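Local coordinates for lipid transferase CIDEC (PDB 4IKG), which transfers triacylglycerol between lipid droplets to drive their fusion into one large droplet in white adipocytes, and is represented here by its CIDE-N domain, at residues C8-A13 with D35-K40; K19-H24 with L30-D35. All blocks are in the same frame, centred on the assembly; numbering follows the deposited sequence.

Interaction 1: C8-A13 with D35-K40; sequences CRVSTA and DILKLK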
# COMPACT_ATOMS: atom_id res chain seq x y z
N CYS A 8 -3.48 7.97 -1.28
CA CYS A 8 -2.80 6.74 -1.68
C CYS A 8 -3.69 5.88 -2.56
O CYS A 8 -4.84 5.62 -2.23
CB CYS A 8 -2.37 5.95 -0.44
SG CYS A 8 -1.29 6.84 0.70
N ARG A 9 -3.15 5.43 -3.69
CA ARG A 9 -3.89 4.52 -4.56
C ARG A 9 -3.40 3.10 -4.34
O ARG A 9 -2.32 2.72 -4.79
CB ARG A 9 -3.73 4.93 -6.03
CG ARG A 9 -4.08 6.38 -6.30
CD ARG A 9 -3.99 6.72 -7.78
NE ARG A 9 -4.17 8.15 -8.03
CZ ARG A 9 -4.20 8.70 -9.24
NH1 ARG A 9 -4.08 7.95 -10.32
NH2 ARG A 9 -4.37 10.01 -9.36
N VAL A 10 -4.20 2.30 -3.63
CA VAL A 10 -3.79 0.96 -3.23
C VAL A 10 -4.50 -0.13 -4.04
O VAL A 10 -5.72 -0.16 -4.11
CB VAL A 10 -4.02 0.73 -1.73
CG1 VAL A 10 -3.51 -0.64 -1.31
CG2 VAL A 10 -3.34 1.82 -0.91
N SER A 11 -3.71 -1.01 -4.65
CA SER A 11 -4.25 -2.11 -5.44
C SER A 11 -4.02 -3.45 -4.77
O SER A 11 -3.21 -3.56 -3.85
CB SER A 11 -3.63 -2.11 -6.84
OG SER A 11 -4.06 -3.23 -7.60
N THR A 12 -4.73 -4.47 -5.22
CA THR A 12 -4.55 -5.82 -4.72
C THR A 12 -3.60 -6.60 -5.63
O THR A 12 -3.37 -6.20 -6.77
CB THR A 12 -5.89 -6.58 -4.60
OG1 THR A 12 -6.58 -6.53 -5.85
CG2 THR A 12 -6.75 -5.94 -3.52
N ALA A 13 -3.06 -7.70 -5.12
CA ALA A 13 -2.07 -8.49 -5.85
C ALA A 13 -2.56 -9.00 -7.20
O ALA A 13 -1.77 -9.17 -8.13
CB ALA A 13 -1.56 -9.64 -4.99
N ASP A 35 -8.83 -3.35 6.75
CA ASP A 35 -10.28 -3.20 6.86
C ASP A 35 -10.87 -2.40 5.70
O ASP A 35 -12.08 -2.47 5.46
CB ASP A 35 -10.66 -2.57 8.20
CG ASP A 35 -10.78 -3.60 9.31
OD1 ASP A 35 -11.18 -4.75 9.02
OD2 ASP A 35 -10.49 -3.25 10.48
N ILE A 36 -10.04 -1.65 4.99
CA ILE A 36 -10.55 -0.91 3.83
C ILE A 36 -10.71 -1.81 2.60
O ILE A 36 -11.71 -1.72 1.88
CB ILE A 36 -9.69 0.34 3.52
CG1 ILE A 36 -9.86 1.38 4.62
CG2 ILE A 36 -10.09 0.94 2.18
CD1 ILE A 36 -9.29 2.75 4.29
N LEU A 37 -9.74 -2.71 2.38
CA LEU A 37 -9.73 -3.59 1.20
C LEU A 37 -10.32 -4.98 1.45
O LEU A 37 -10.18 -5.87 0.61
CB LEU A 37 -8.30 -3.75 0.68
CG LEU A 37 -7.71 -2.61 -0.14
CD1 LEU A 37 -6.44 -3.05 -0.84
CD2 LEU A 37 -8.74 -2.13 -1.15
N LYS A 38 -10.97 -5.16 2.60
CA LYS A 38 -11.46 -6.47 3.03
C LYS A 38 -10.36 -7.53 3.00
O LYS A 38 -10.41 -8.47 2.21
CB LYS A 38 -12.65 -6.94 2.17
CG LYS A 38 -14.02 -6.44 2.62
CD LYS A 38 -15.13 -7.18 1.87
CE LYS A 38 -16.44 -7.14 2.64
NZ LYS A 38 -16.27 -7.60 4.05
N LEU A 39 -9.37 -7.39 3.88
CA LEU A 39 -8.25 -8.34 3.92
C LEU A 39 -8.34 -9.30 5.11
O LEU A 39 -8.56 -8.88 6.24
CB LEU A 39 -6.91 -7.60 3.91
CG LEU A 39 -6.64 -6.92 2.57
CD1 LEU A 39 -5.29 -6.24 2.55
CD2 LEU A 39 -6.76 -7.93 1.43
N LYS A 40 -8.16 -10.58 4.82
CA LYS A 40 -8.30 -11.63 5.83
C LYS A 40 -7.28 -11.51 6.95
O LYS A 40 -7.57 -11.82 8.11
CB LYS A 40 -8.19 -13.00 5.16
CG LYS A 40 -9.34 -13.28 4.22
CD LYS A 40 -8.97 -14.34 3.20
CE LYS A 40 -10.21 -15.04 2.67
NZ LYS A 40 -9.83 -16.13 1.73
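The CD1 methyl of Leu37 sits over the side chains of Val10 and Thr12, where strand 7-11 runs out and helix 26-36 has just ended. This is the helix-to-sheet core of a ubiquitin-like (beta-grasp) fold, the fold of the CIDE-N domain. The closest pair is Val10 CG1 with Leu37 CD1, 3.8 Å apart. The same methyl lies 4.0 Å from Thr12 CG2 and approaches the backbone at Ser11 O to 4.4 Å, so one leucine branch serves three consecutive residues. The interface is small, 142 Å² summed over both sides, and its side-chain contacts are between methyl groups.

Val10 is a strand residue directed at the helix side of the sheet; it also packs against Ile21 of the neighbouring strand and Val33 of the helix. Thr12 follows the strand and splits its two branches between different jobs. With chi1 at 54°, CG2 is left to face Leu37 while OG1 bonds to Asp14 OD1 and Lys16 N in the turn leading to the next strand, with a weaker bond to Val17 N. The polar branch thereby fixes the rotation of the apolar one.

On the other side, Leu37 is where the backbone leaves helical geometry, and Lys38 takes a left-handed conformation, phi 53°. The chain then turns back, bringing Leu39 N to Gln34 O, a probable hydrogen bond that closes the helix end behind Leu37. Leu37 also touches Lys19 and Val17. Ser11 points away from the helix, toward Met69 of strand 69-73, and its OG donates to Thr12 O over 3.2 Å, meeting a lone pair in the carbonyl plane at a C=O...OG angle of 121°.

Interaction 2: K19-H24 with L30-D35; sequences KGIMAH and LNKVQD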
# COMPACT_ATOMS: atom_id res chain seq x y z
N LYS A 19 -8.23 1.14 -4.72
CA LYS A 19 -8.98 2.04 -3.84
C LYS A 19 -8.16 3.22 -3.34
O LYS A 19 -6.96 3.09 -3.09
CB LYS A 19 -9.57 1.25 -2.68
CG LYS A 19 -10.84 1.84 -2.10
CD LYS A 19 -11.54 0.85 -1.18
CE LYS A 19 -12.25 -0.25 -1.96
NZ LYS A 19 -13.07 -1.12 -1.07
N GLY A 20 -8.82 4.36 -3.18
CA GLY A 20 -8.18 5.56 -2.68
C GLY A 20 -8.29 5.66 -1.17
O GLY A 20 -9.38 5.58 -0.61
N ILE A 21 -7.14 5.81 -0.52
CA ILE A 21 -7.09 5.86 0.93
C ILE A 21 -6.24 7.03 1.41
O ILE A 21 -5.09 7.18 1.00
CB ILE A 21 -6.49 4.56 1.51
CG1 ILE A 21 -7.30 3.34 1.04
CG2 ILE A 21 -6.45 4.62 3.03
CD1 ILE A 21 -6.67 2.02 1.41
N MET A 22 -6.81 7.85 2.28
CA MET A 22 -6.03 8.90 2.92
C MET A 22 -5.19 8.30 4.04
O MET A 22 -5.72 7.61 4.91
CB MET A 22 -6.95 10.00 3.47
CG MET A 22 -7.74 10.73 2.39
SD MET A 22 -6.66 11.40 1.10
CE MET A 22 -5.67 12.55 2.05
N ALA A 23 -3.88 8.54 3.99
CA ALA A 23 -2.97 7.99 4.99
C ALA A 23 -2.09 9.05 5.64
O ALA A 23 -1.43 9.83 4.94
CB ALA A 23 -2.11 6.90 4.38
N HIS A 24 -2.06 9.11 6.96
CA HIS A 24 -1.20 10.06 7.66
C HIS A 24 0.26 9.64 7.59
O HIS A 24 1.15 10.48 7.53
CB HIS A 24 -1.62 10.21 9.12
CG HIS A 24 -2.53 11.37 9.37
ND1 HIS A 24 -3.90 11.25 9.43
CD2 HIS A 24 -2.27 12.69 9.59
CE1 HIS A 24 -4.44 12.43 9.68
NE2 HIS A 24 -3.47 13.32 9.77
N LEU A 30 -0.94 1.08 6.57
CA LEU A 30 -0.91 -0.36 6.78
C LEU A 30 -1.95 -0.81 7.81
O LEU A 30 -2.45 -1.94 7.74
CB LEU A 30 0.50 -0.83 7.16
CG LEU A 30 1.30 -1.43 5.99
CD1 LEU A 30 0.48 -2.51 5.31
CD2 LEU A 30 1.73 -0.37 4.99
N ASN A 31 -2.29 0.07 8.75
CA ASN A 31 -3.38 -0.19 9.68
C ASN A 31 -4.74 -0.18 8.97
O ASN A 31 -5.58 -1.06 9.20
CB ASN A 31 -3.37 0.82 10.84
CG ASN A 31 -2.23 0.60 11.81
OD1 ASN A 31 -1.70 -0.51 11.93
ND2 ASN A 31 -1.83 1.65 12.52
N LYS A 32 -4.94 0.79 8.08
CA LYS A 32 -6.23 1.03 7.43
C LYS A 32 -6.59 0.03 6.33
O LYS A 32 -7.72 -0.46 6.27
CB LYS A 32 -6.27 2.45 6.85
CG LYS A 32 -7.37 3.32 7.43
CD LYS A 32 -6.81 4.56 8.10
CE LYS A 32 -7.14 5.80 7.30
NZ LYS A 32 -6.62 7.02 7.97
N VAL A 33 -5.61 -0.26 5.47
CA VAL A 33 -5.83 -1.06 4.27
C VAL A 33 -6.45 -2.45 4.51
O VAL A 33 -7.18 -2.96 3.67
CB VAL A 33 -4.53 -1.16 3.40
CG1 VAL A 33 -3.35 -1.67 4.24
CG2 VAL A 33 -4.75 -2.01 2.16
N GLN A 34 -6.18 -3.05 5.67
CA GLN A 34 -6.76 -4.36 5.99
C GLN A 34 -8.28 -4.32 6.02
O GLN A 34 -8.94 -5.14 5.40
CB GLN A 34 -6.23 -4.90 7.32
CG GLN A 34 -6.80 -6.27 7.70
CD GLN A 34 -6.47 -6.69 9.12
OE1 GLN A 34 -6.19 -5.86 9.98
NE2 GLN A 34 -6.52 -8.00 9.38
N ASP A 35 -8.83 -3.35 6.75
CA ASP A 35 -10.28 -3.20 6.86
C ASP A 35 -10.87 -2.40 5.70
O ASP A 35 -12.08 -2.47 5.46
CB ASP A 35 -10.66 -2.57 8.20
CG ASP A 35 -10.78 -3.60 9.31
OD1 ASP A 35 -11.18 -4.75 9.02
OD2 ASP A 35 -10.49 -3.25 10.48
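Ile21 and Val33 form the apolar part of this contact, strand side chain against helix. The extended chi2 of Ile21 (172°) carries CD1 out from the strand to the helix backbone, where it lies 4.3 Å from both CA and CB of Val33. Its other branch, CG2, rests alongside the base of Lys32, 4.4 Å from CB. These are loose van der Waals distances, but Ile21 is buried, because Leu29 and Ile36 of the same helix and Val10 of the adjacent strand also pack on it. The CA-CB bond of Val33 is not aimed at the strand, and its side chain touches Val10.

Strand 18-22 is an edge strand of the ubiquitin-like sheet, and helix 26-36 follows it in the chain and lies across the concave face, the grasp of the beta-grasp fold. The strand and helix axes approach to 9.5 Å and run at 142° to one another. The helix thus returns over the sheet in roughly the reverse direction, with Ile21 CA and Val33 CA 7.8 Å apart.

The polar contact between the two segments is made by Lys32 at the surface. It bends its chain at chi2 and chi3 toward the backbone of Met22, so that NZ comes within 3.2 Å of Met22 O and CE within 3.3 Å. The oxygen therefore stands beside the CE-NZ bond, at a CE-NZ...O angle of about 80°, and the hydrogen bond is weak. Met22 sends its thioether away from the helix toward Pro7 and Ala5. Further back along the strand, Lys19 NZ makes another weak bond, to Ile36 O in the last turn of the helix.

In the fold
Both interactions hold helix 26-36 against one side of the mixed sheet, on neighbouring strands, and their centres are about 7 Å apart. Interaction 1 joins the end of strand 7-11, an inner strand, to the helix exit; it is buried and apolar. Interaction 2 joins edge strand 18-22 to the helix body; its buried aliphatic centre gives way to a weak lysine-to-carbonyl bond at the surface. Along the chain, interaction 2 is nested inside the loop closed by interaction 1. The two meet through the sheet at Cys8 O and Ile21 N, 2.9 Å apart, and through the core at Ile36 CD1 and Ile21 CG2, 3.6 Å apart.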